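Local coordinates for ABC-type transport system, molybdenum-specific extracellular solute-binding protein (Clostridium difficile, PDB 4KD5) that probably binds molybdate or tungstate outside the cell and hands the oxyanion to an ABC-type membrane transporter, at residues Ala123-Tyr126 with Ala127-Leu131; Val145-Asp149 with Val150-Leu154; Phe166-Phe169 with Ser170-Val173. All coordinates share one frame; numbering follows the deposited sequence.

Contact 1 of 3, residues Ala123-Tyr126 with Ala127-Leu131; sequences AGKY and ADEVL
Tyr126 and Glu129 both turn their CG back beside their own backbone N, with chi1 at -71° and -74°, and these two torsions lay the phenol ring and the carboxylate next to each other, pointing the same way. Glu129 OE2 comes to 3.7 Å from Tyr126 CD1, approaching the ring obliquely, and the planes of ring and carboxylate differ by 33°. Lys125 runs alongside Glu129, also pointing the same way; its chain leaves the backbone extended, and bends at chi3 and chi4 leave NZ 4.1 Å from Glu129 OE2. That is beyond a salt bridge, although the opposite charges may still attract. The stronger partner of this carboxylate lies elsewhere, since Glu129 OE1 accepts from the backbone N of Ser190. All of this rides on helix 122-133, the helical crossover of a beta-alpha-beta unit between strands 113-116 and 144-147 in a periplasmic-binding-protein fold. Its i to i+4 bonds are uneven in quality. Val130 N donates to Tyr126 O at 3.1 Å, and Asp128 N to Gly124 O at 2.9 Å, whereas Glu129 N to Lys125 O, at 3.3 Å, is weak. Side-chain carbons crowd the same carbonyls: Val130 CG2 sits 3.3 Å from Tyr126 O, and Ala127 CB is equally near Ala123 O. The buried side of the helix is turned to strand 164-168, where Ala123 and Tyr126 meet Tyr168 and Ala127 meets Phe166. Ala123 is predicted to belong to the molybdate site, and a bound 2-butanol touches Tyr126. On the more open side, Asp128 OD2 makes a salt bridge with Lys137.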
ATOM      1  N   ALA A 123     -21.420   5.034 -30.335  1.00 53.05           N
ATOM      2  CA  ALA A 123     -22.448   6.063 -30.187  1.00 50.49           C
ATOM      3  C   ALA A 123     -23.653   5.788 -31.094  1.00 46.06           C
ATOM      4  O   ALA A 123     -24.781   6.196 -30.790  1.00 44.51           O
ATOM      5  CB  ALA A 123     -21.870   7.430 -30.466  1.00 33.79           C
ATOM      6  N   GLY A 124     -23.410   5.110 -32.213  1.00 46.87           N
ATOM      7  CA  GLY A 124     -24.481   4.703 -33.110  1.00 40.41           C
ATOM      8  C   GLY A 124     -25.243   3.519 -32.547  1.00 42.72           C
ATOM      9  O   GLY A 124     -26.461   3.424 -32.694  1.00 47.99           O
ATOM     10  N   LYS A 125     -24.515   2.617 -31.895  1.00 43.49           N
ATOM     11  CA  LYS A 125     -25.119   1.453 -31.258  1.00 46.52           C
ATOM     12  C   LYS A 125     -26.078   1.866 -30.143  1.00 50.41           C
ATOM     13  O   LYS A 125     -27.116   1.238 -29.946  1.00 57.42           O
ATOM     14  CB  LYS A 125     -24.025   0.531 -30.713  1.00 45.17           C
ATOM     15  CG  LYS A 125     -24.537  -0.707 -30.000  1.00 48.72           C
ATOM     16  CD  LYS A 125     -23.385  -1.588 -29.518  1.00 66.71           C
ATOM     17  CE  LYS A 125     -22.853  -1.150 -28.155  1.00 76.27           C
ATOM     18  NZ  LYS A 125     -23.615  -1.739 -27.013  1.00 78.79           N
ATOM     19  N   TYR A 126     -25.737   2.931 -29.422  1.00 46.90           N
ATOM     20  CA  TYR A 126     -26.586   3.404 -28.332  1.00 51.85           C
ATOM     21  C   TYR A 126     -27.713   4.293 -28.845  1.00 53.92           C
ATOM     22  O   TYR A 126     -28.783   4.355 -28.245  1.00 53.94           O
ATOM     23  CB  TYR A 126     -25.755   4.119 -27.255  1.00 46.91           C
ATOM     24  CG  TYR A 126     -24.895   3.184 -26.438  1.00 43.24           C
ATOM     25  CD1 TYR A 126     -25.456   2.353 -25.484  1.00 42.79           C
ATOM     26  CD2 TYR A 126     -23.522   3.139 -26.617  1.00 49.54           C
ATOM     27  CE1 TYR A 126     -24.676   1.495 -24.734  1.00 47.52           C
ATOM     28  CE2 TYR A 126     -22.729   2.286 -25.874  1.00 51.16           C
ATOM     29  CZ  TYR A 126     -23.315   1.466 -24.933  1.00 53.31           C
ATOM     30  OH  TYR A 126     -22.539   0.615 -24.187  1.00 47.58           O
ATOM     31  N   ALA A 127     -27.465   4.984 -29.953  1.00 57.98           N
ATOM     32  CA  ALA A 127     -28.514   5.758 -30.609  1.00 53.16           C
ATOM     33  C   ALA A 127     -29.599   4.816 -31.115  1.00 55.35           C
ATOM     34  O   ALA A 127     -30.787   5.124 -31.044  1.00 58.03           O
ATOM     35  CB  ALA A 127     -27.948   6.567 -31.750  1.00 45.04           C
ATOM     36  N   ASP A 128     -29.177   3.667 -31.633  1.00 54.49           N
ATOM     37  CA  ASP A 128     -30.106   2.654 -32.112  1.00 52.39           C
ATOM     38  C   ASP A 128     -30.957   2.116 -30.967  1.00 50.97           C
ATOM     39  O   ASP A 128     -32.148   1.863 -31.142  1.00 51.95           O
ATOM     40  CB  ASP A 128     -29.345   1.506 -32.773  1.00 59.51           C
ATOM     41  CG  ASP A 128     -30.265   0.420 -33.283  1.00 63.25           C
ATOM     42  OD1 ASP A 128     -30.528  -0.544 -32.538  1.00 68.05           O
ATOM     43  OD2 ASP A 128     -30.727   0.530 -34.434  1.00 63.51           O
ATOM     44  N   GLU A 129     -30.347   1.953 -29.796  1.00 52.04           N
ATOM     45  CA  GLU A 129     -31.075   1.487 -28.619  1.00 55.24           C
ATOM     46  C   GLU A 129     -32.166   2.469 -28.205  1.00 57.21           C
ATOM     47  O   GLU A 129     -33.307   2.068 -27.969  1.00 57.39           O
ATOM     48  CB  GLU A 129     -30.125   1.246 -27.445  1.00 53.20           C
ATOM     49  CG  GLU A 129     -29.272   0.005 -27.568  1.00 57.23           C
ATOM     50  CD  GLU A 129     -28.671  -0.411 -26.241  1.00 71.36           C
ATOM     51  OE1 GLU A 129     -29.415  -0.434 -25.239  1.00 81.53           O
ATOM     52  OE2 GLU A 129     -27.459  -0.712 -26.198  1.00 68.90           O
ATOM     53  N   VAL A 130     -31.805   3.748 -28.117  1.00 48.99           N
ATOM     54  CA  VAL A 130     -32.754   4.798 -27.746  1.00 52.78           C
ATOM     55  C   VAL A 130     -33.959   4.840 -28.686  1.00 55.48           C
ATOM     56  O   VAL A 130     -35.104   4.774 -28.244  1.00 53.53           O
ATOM     57  CB  VAL A 130     -32.069   6.182 -27.715  1.00 46.24           C
ATOM     58  CG1 VAL A 130     -33.090   7.283 -27.503  1.00 44.24           C
ATOM     59  CG2 VAL A 130     -31.012   6.232 -26.625  1.00 39.54           C
ATOM     60  N   LEU A 131     -33.690   4.937 -29.984  1.00 57.59           N
ATOM     61  CA  LEU A 131     -34.748   5.025 -30.989  1.00 50.90           C
ATOM     62  C   LEU A 131     -35.616   3.764 -31.016  1.00 50.05           C
ATOM     63  O   LEU A 131     -36.820   3.838 -31.252  1.00 55.77           O
ATOM     64  CB  LEU A 131     -34.152   5.312 -32.371  1.00 45.03           C
ATOM     65  CG  LEU A 131     -33.316   6.585 -32.512  1.00 46.13           C
ATOM     66  CD1 LEU A 131     -32.793   6.746 -33.930  1.00 54.54           C
ATOM     67  CD2 LEU A 131     -34.119   7.808 -32.119  1.00 44.19           C
TER

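Contact 2 of 3, residues Val145-Asp149 with Val150-Leu154; sequences VFAKD and VKEVL
Glu152 reaches back from the first turn of helix 150-159 and crosses the side chain of Lys148 at about a right angle; Asp149, which follows Lys148 in the chain, is the N-cap residue. The motif is a strand-to-helix junction with a side-chain cap: strand 144-147 ends, two loop residues follow, and the helix begins at Val150. Asp149 folds its carboxylate over the helix start, because at chi1 48° its CG stands between its own N and carbonyl carbon. OD1 then accepts from Glu152 N at 3.1 Å, the N-H meeting the oxygen nearly along its C-O bond. The Glu152 side chain accepts one residue earlier, from Lys148 N. Its CG is anti to its N (chi1 -173°) and the rest of the chain is extended, a shape that spans the turn and presents OE1 to Lys148 N; that bond is 2.9 Å long and almost straight, with an N-H...O angle of 172°. One acid therefore caps the helix, and the other ties the helix back to the end of the strand. The charged end of Lys148 takes little part, for its NZ is 5.0 Å from Glu152 OE2; its CG, by contrast, lies 3.2 Å from Glu152 OE1. Asp149 O receives Val153 N as the first regular helical bond and a weaker donation from Glu152 N. Ala147 points its CB toward the helix, and Trp156 from a later turn also touches it. Val150, at the head of the helix, is a predicted molybdate-site residue and packs on Asp171. The apolar part of the junction is small and close, with Ala147 CB meeting the CG2 branch of Val153 at 3.6 Å.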
ATOM      1  N   VAL A 145     -29.441   9.388 -41.290  1.00 47.25           N
ATOM      2  CA  VAL A 145     -28.208   9.296 -42.079  1.00 51.30           C
ATOM      3  C   VAL A 145     -27.072   8.796 -41.182  1.00 54.75           C
ATOM      4  O   VAL A 145     -27.028   9.115 -39.994  1.00 49.65           O
ATOM      5  CB  VAL A 145     -27.839  10.637 -42.743  1.00 50.42           C
ATOM      6  CG1 VAL A 145     -28.700  10.879 -43.962  1.00 46.48           C
ATOM      7  CG2 VAL A 145     -27.992  11.782 -41.760  1.00 49.01           C
ATOM      8  N   PHE A 146     -26.156   8.018 -41.749  1.00 51.76           N
ATOM      9  CA  PHE A 146     -25.186   7.290 -40.936  1.00 42.81           C
ATOM     10  C   PHE A 146     -23.728   7.703 -41.177  1.00 48.46           C
ATOM     11  O   PHE A 146     -23.232   7.637 -42.303  1.00 59.85           O
ATOM     12  CB  PHE A 146     -25.363   5.783 -41.152  1.00 45.59           C
ATOM     13  CG  PHE A 146     -26.745   5.278 -40.821  1.00 54.01           C
ATOM     14  CD1 PHE A 146     -27.021   4.751 -39.569  1.00 40.83           C
ATOM     15  CD2 PHE A 146     -27.769   5.335 -41.760  1.00 56.18           C
ATOM     16  CE1 PHE A 146     -28.291   4.286 -39.257  1.00 42.07           C
ATOM     17  CE2 PHE A 146     -29.041   4.874 -41.454  1.00 50.71           C
ATOM     18  CZ  PHE A 146     -29.302   4.349 -40.203  1.00 43.37           C
ATOM     19  N   ALA A 147     -23.053   8.122 -40.105  1.00 49.88           N
ATOM     20  CA  ALA A 147     -21.657   8.570 -40.178  1.00 51.07           C
ATOM     21  C   ALA A 147     -20.660   7.497 -39.736  1.00 53.66           C
ATOM     22  O   ALA A 147     -21.017   6.572 -39.002  1.00 51.08           O
ATOM     23  CB  ALA A 147     -21.461   9.831 -39.368  1.00 45.43           C
ATOM     24  N   LYS A 148     -19.406   7.649 -40.163  1.00 58.96           N
ATOM     25  CA  LYS A 148     -18.347   6.687 -39.857  1.00 60.35           C
ATOM     26  C   LYS A 148     -17.856   6.820 -38.418  1.00 53.87           C
ATOM     27  O   LYS A 148     -17.312   5.870 -37.854  1.00 59.18           O
ATOM     28  CB  LYS A 148     -17.167   6.865 -40.815  1.00 66.64           C
ATOM     29  CG  LYS A 148     -16.518   8.245 -40.755  1.00 68.58           C
ATOM     30  CD  LYS A 148     -15.347   8.355 -41.726  1.00 73.98           C
ATOM     31  CE  LYS A 148     -14.677   9.727 -41.632  1.00 73.96           C
ATOM     32  NZ  LYS A 148     -13.469   9.832 -42.507  1.00 78.00           N
ATOM     33  N   ASP A 149     -18.038   8.007 -37.841  1.00 40.76           N
ATOM     34  CA  ASP A 149     -17.723   8.256 -36.435  1.00 55.92           C
ATOM     35  C   ASP A 149     -18.365   9.543 -35.919  1.00 55.83           C
ATOM     36  O   ASP A 149     -18.937  10.313 -36.696  1.00 55.59           O
ATOM     37  CB  ASP A 149     -16.205   8.260 -36.192  1.00 57.82           C
ATOM     38  CG  ASP A 149     -15.440   9.109 -37.195  1.00 57.07           C
ATOM     39  OD1 ASP A 149     -15.938  10.178 -37.596  1.00 52.08           O
ATOM     40  OD2 ASP A 149     -14.322   8.701 -37.572  1.00 61.53           O
ATOM     41  N   VAL A 150     -18.268   9.772 -34.609  1.00 52.94           N
ATOM     42  CA  VAL A 150     -18.899  10.939 -33.989  1.00 51.99           C
ATOM     43  C   VAL A 150     -18.322  12.259 -34.481  1.00 49.32           C
ATOM     44  O   VAL A 150     -18.978  13.299 -34.409  1.00 53.15           O
ATOM     45  CB  VAL A 150     -18.800  10.897 -32.453  1.00 53.39           C
ATOM     46  CG1 VAL A 150     -19.704   9.831 -31.894  1.00 34.73           C
ATOM     47  CG2 VAL A 150     -17.364  10.641 -32.025  1.00 37.90           C
ATOM     48  N   LYS A 151     -17.091  12.209 -34.973  1.00 50.64           N
ATOM     49  CA  LYS A 151     -16.430  13.393 -35.501  1.00 57.05           C
ATOM     50  C   LYS A 151     -17.094  13.821 -36.807  1.00 58.59           C
ATOM     51  O   LYS A 151     -17.176  15.011 -37.119  1.00 60.26           O
ATOM     52  CB  LYS A 151     -14.941  13.108 -35.710  1.00 65.03           C
ATOM     53  CG  LYS A 151     -14.054  14.342 -35.778  1.00 71.06           C
ATOM     54  CD  LYS A 151     -12.583  13.942 -35.753  1.00 80.84           C
ATOM     55  CE  LYS A 151     -11.672  15.151 -35.615  1.00 88.66           C
ATOM     56  NZ  LYS A 151     -10.245  14.749 -35.441  1.00 92.10           N
ATOM     57  N   GLU A 152     -17.582  12.844 -37.566  1.00 55.05           N
ATOM     58  CA  GLU A 152     -18.327  13.140 -38.786  1.00 59.02           C
ATOM     59  C   GLU A 152     -19.752  13.599 -38.460  1.00 55.59           C
ATOM     60  O   GLU A 152     -20.307  14.456 -39.152  1.00 48.12           O
ATOM     61  CB  GLU A 152     -18.338  11.930 -39.732  1.00 58.72           C
ATOM     62  CG  GLU A 152     -18.948  12.224 -41.095  1.00 59.29           C
ATOM     63  CD  GLU A 152     -18.665  11.143 -42.129  1.00 69.28           C
ATOM     64  OE1 GLU A 152     -18.983   9.962 -41.876  1.00 69.18           O
ATOM     65  OE2 GLU A 152     -18.127  11.483 -43.204  1.00 75.93           O
ATOM     66  N   VAL A 153     -20.334  13.037 -37.400  1.00 52.61           N
ATOM     67  CA  VAL A 153     -21.666  13.441 -36.950  1.00 45.69           C
ATOM     68  C   VAL A 153     -21.673  14.923 -36.594  1.00 50.04           C
ATOM     69  O   VAL A 153     -22.526  15.677 -37.058  1.00 50.93           O
ATOM     70  CB  VAL A 153     -22.139  12.611 -35.741  1.00 40.16           C
ATOM     71  CG1 VAL A 153     -23.476  13.112 -35.239  1.00 34.39           C
ATOM     72  CG2 VAL A 153     -22.255  11.147 -36.113  1.00 37.80           C
ATOM     73  N   LEU A 154     -20.703  15.332 -35.780  1.00 45.76           N
ATOM     74  CA  LEU A 154     -20.568  16.725 -35.360  1.00 48.32           C
ATOM     75  C   LEU A 154     -20.352  17.663 -36.546  1.00 52.09           C
ATOM     76  O   LEU A 154     -20.891  18.767 -36.578  1.00 61.27           O
ATOM     77  CB  LEU A 154     -19.415  16.869 -34.361  1.00 56.18           C
ATOM     78  CG  LEU A 154     -19.682  16.457 -32.914  1.00 53.95           C
ATOM     79  CD1 LEU A 154     -18.407  15.976 -32.238  1.00 53.93           C
ATOM     80  CD2 LEU A 154     -20.260  17.631 -32.148  1.00 53.35           C
TER

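Contact 3 of 3, residues Phe166-Phe169 with Ser170-Val173; sequences FVYF and SDTV
Thr172 closes tightly on Phe169, whose carbonyl oxygen it grips twice. OG1 donates to Phe169 O at 2.6 Å, lying in the carbonyl plane on a lone pair, while Thr172 N donates at 2.9 Å from well above that plane. With chi1 at 74°, OG1 stands between the N and carbonyl carbon of Thr172, where it can reach Phe169 O and also sit over one face of the Phe169 ring, 3.6 Å from CD1. The threonine's methyl, CG2, packs against Val167 CG1, also at 3.6 Å. This is a short 3-10 turn leaving the end of strand 164-168, and Asp171 N to Tyr168 O is another of its bonds.

At Asp171 the packing is still close but the bonding is weaker. Its carboxylate lies alongside the Tyr168 ring, their planes only 14° apart, with OD2 at 3.3 Å from Tyr168 CB, yet the bond from Tyr168 N to OD2 is weak. The loose edge is at Val173, whose CG1 comes only to 4.2 Å from Phe169 O, and at Ser170, whose OG turns to Asn87. Beyond the turn, Lys183 makes a cation-pi contact with Phe169. Tyr168 is predicted to belong to the molybdate site. Two donors on Phe169 O should limit rotation of the Thr172 hydroxyl, whereas the Asp171 carboxylate holds Tyr168 N only weakly.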
ATOM      1  N   PHE A 166     -26.849  12.486 -32.886  1.00 44.75           N
ATOM      2  CA  PHE A 166     -26.695  11.751 -31.634  1.00 49.38           C
ATOM      3  C   PHE A 166     -25.219  11.507 -31.354  1.00 49.89           C
ATOM      4  O   PHE A 166     -24.484  11.016 -32.213  1.00 51.42           O
ATOM      5  CB  PHE A 166     -27.466  10.429 -31.672  1.00 49.72           C
ATOM      6  CG  PHE A 166     -28.929  10.577 -31.376  1.00 57.73           C
ATOM      7  CD1 PHE A 166     -29.380  10.601 -30.066  1.00 62.45           C
ATOM      8  CD2 PHE A 166     -29.853  10.700 -32.403  1.00 56.50           C
ATOM      9  CE1 PHE A 166     -30.729  10.740 -29.783  1.00 64.65           C
ATOM     10  CE2 PHE A 166     -31.204  10.840 -32.125  1.00 55.04           C
ATOM     11  CZ  PHE A 166     -31.641  10.859 -30.814  1.00 56.90           C
ATOM     12  N   VAL A 167     -24.791  11.854 -30.146  1.00 48.93           N
ATOM     13  CA  VAL A 167     -23.371  11.905 -29.836  1.00 44.85           C
ATOM     14  C   VAL A 167     -23.166  11.789 -28.321  1.00 42.12           C
ATOM     15  O   VAL A 167     -24.107  11.994 -27.562  1.00 49.49           O
ATOM     16  CB  VAL A 167     -22.774  13.209 -30.414  1.00 59.21           C
ATOM     17  CG1 VAL A 167     -22.518  14.225 -29.321  1.00 66.37           C
ATOM     18  CG2 VAL A 167     -21.514  12.932 -31.198  1.00 66.64           C
ATOM     19  N   TYR A 168     -21.961  11.427 -27.881  1.00 42.12           N
ATOM     20  CA  TYR A 168     -21.662  11.425 -26.446  1.00 45.38           C
ATOM     21  C   TYR A 168     -21.490  12.858 -25.951  1.00 45.38           C
ATOM     22  O   TYR A 168     -21.059  13.724 -26.708  1.00 53.24           O
ATOM     23  CB  TYR A 168     -20.394  10.622 -26.143  1.00 47.88           C
ATOM     24  CG  TYR A 168     -20.536   9.128 -26.303  1.00 51.71           C
ATOM     25  CD1 TYR A 168     -21.783   8.526 -26.340  1.00 51.45           C
ATOM     26  CD2 TYR A 168     -19.417   8.319 -26.408  1.00 52.03           C
ATOM     27  CE1 TYR A 168     -21.911   7.159 -26.482  1.00 46.95           C
ATOM     28  CE2 TYR A 168     -19.535   6.956 -26.549  1.00 55.73           C
ATOM     29  CZ  TYR A 168     -20.785   6.383 -26.587  1.00 51.77           C
ATOM     30  OH  TYR A 168     -20.908   5.025 -26.726  1.00 56.53           O
ATOM     31  N   PHE A 169     -21.806  13.118 -24.686  1.00 44.66           N
ATOM     32  CA  PHE A 169     -21.639  14.465 -24.156  1.00 47.15           C
ATOM     33  C   PHE A 169     -20.174  14.887 -24.186  1.00 48.48           C
ATOM     34  O   PHE A 169     -19.861  16.051 -24.418  1.00 52.24           O
ATOM     35  CB  PHE A 169     -22.184  14.566 -22.737  1.00 45.70           C
ATOM     36  CG  PHE A 169     -22.298  15.975 -22.241  1.00 46.17           C
ATOM     37  CD1 PHE A 169     -23.132  16.881 -22.880  1.00 43.15           C
ATOM     38  CD2 PHE A 169     -21.579  16.396 -21.135  1.00 42.82           C
ATOM     39  CE1 PHE A 169     -23.242  18.182 -22.428  1.00 53.22           C
ATOM     40  CE2 PHE A 169     -21.686  17.699 -20.675  1.00 46.25           C
ATOM     41  CZ  PHE A 169     -22.518  18.592 -21.323  1.00 46.92           C
ATOM     42  N   SER A 170     -19.280  13.929 -23.960  1.00 45.38           N
ATOM     43  CA  SER A 170     -17.846  14.207 -23.941  1.00 44.24           C
ATOM     44  C   SER A 170     -17.312  14.629 -25.308  1.00 52.83           C
ATOM     45  O   SER A 170     -16.242  15.238 -25.401  1.00 60.53           O
ATOM     46  CB  SER A 170     -17.061  13.007 -23.412  1.00 42.88           C
ATOM     47  OG  SER A 170     -17.300  11.846 -24.173  1.00 41.44           O
ATOM     48  N   ASP A 171     -18.055  14.304 -26.363  1.00 49.04           N
ATOM     49  CA  ASP A 171     -17.684  14.713 -27.714  1.00 48.69           C
ATOM     50  C   ASP A 171     -18.122  16.147 -28.002  1.00 52.89           C
ATOM     51  O   ASP A 171     -17.801  16.700 -29.051  1.00 56.39           O
ATOM     52  CB  ASP A 171     -18.309  13.773 -28.748  1.00 53.79           C
ATOM     53  CG  ASP A 171     -17.814  12.344 -28.626  1.00 58.62           C
ATOM     54  OD1 ASP A 171     -16.607  12.139 -28.376  1.00 54.87           O
ATOM     55  OD2 ASP A 171     -18.640  11.421 -28.796  1.00 57.79           O
ATOM     56  N   THR A 172     -18.855  16.741 -27.064  1.00 48.70           N
ATOM     57  CA  THR A 172     -19.400  18.089 -27.248  1.00 53.59           C
ATOM     58  C   THR A 172     -18.591  19.181 -26.560  1.00 56.88           C
ATOM     59  O   THR A 172     -18.707  20.354 -26.919  1.00 61.50           O
ATOM     60  CB  THR A 172     -20.859  18.199 -26.759  1.00 54.43           C
ATOM     61  OG1 THR A 172     -20.887  18.210 -25.325  1.00 49.75           O
ATOM     62  CG2 THR A 172     -21.678  17.032 -27.276  1.00 42.75           C
ATOM     63  N   VAL A 173     -17.797  18.806 -25.558  1.00 56.57           N
ATOM     64  CA  VAL A 173     -17.015  19.790 -24.803  1.00 63.71           C
ATOM     65  C   VAL A 173     -16.024  20.530 -25.700  1.00 71.05           C
ATOM     66  O   VAL A 173     -15.544  19.981 -26.695  1.00 72.45           O
ATOM     67  CB  VAL A 173     -16.276  19.164 -23.589  1.00 75.97           C
ATOM     68  CG1 VAL A 173     -17.267  18.718 -22.528  1.00 69.38           C
ATOM     69  CG2 VAL A 173     -15.417  17.991 -24.028  1.00 79.08           C
TER

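From the N terminus, the three contacts come in series, each joining adjacent segments and closing only a local turn; none nests within or crosses another. Contact 1 lies along helix 122-133, contact 2 at the passage from strand 144-147 into helix 150-159, and contact 3 where strand 164-168 runs out into a 3-10 turn. In space they converge. Ala123 CB of contact 1 meets Val150 CG1 of contact 2 at 3.5 Å, Leu131 of contact 1 touches Phe166 of contact 3, and Val150 CB lies 3.6 Å from Val167 CG2. Ala123, Val150 and Tyr168, all predicted molybdate-site residues, are thereby gathered from two helix starts and a strand end around one sheet.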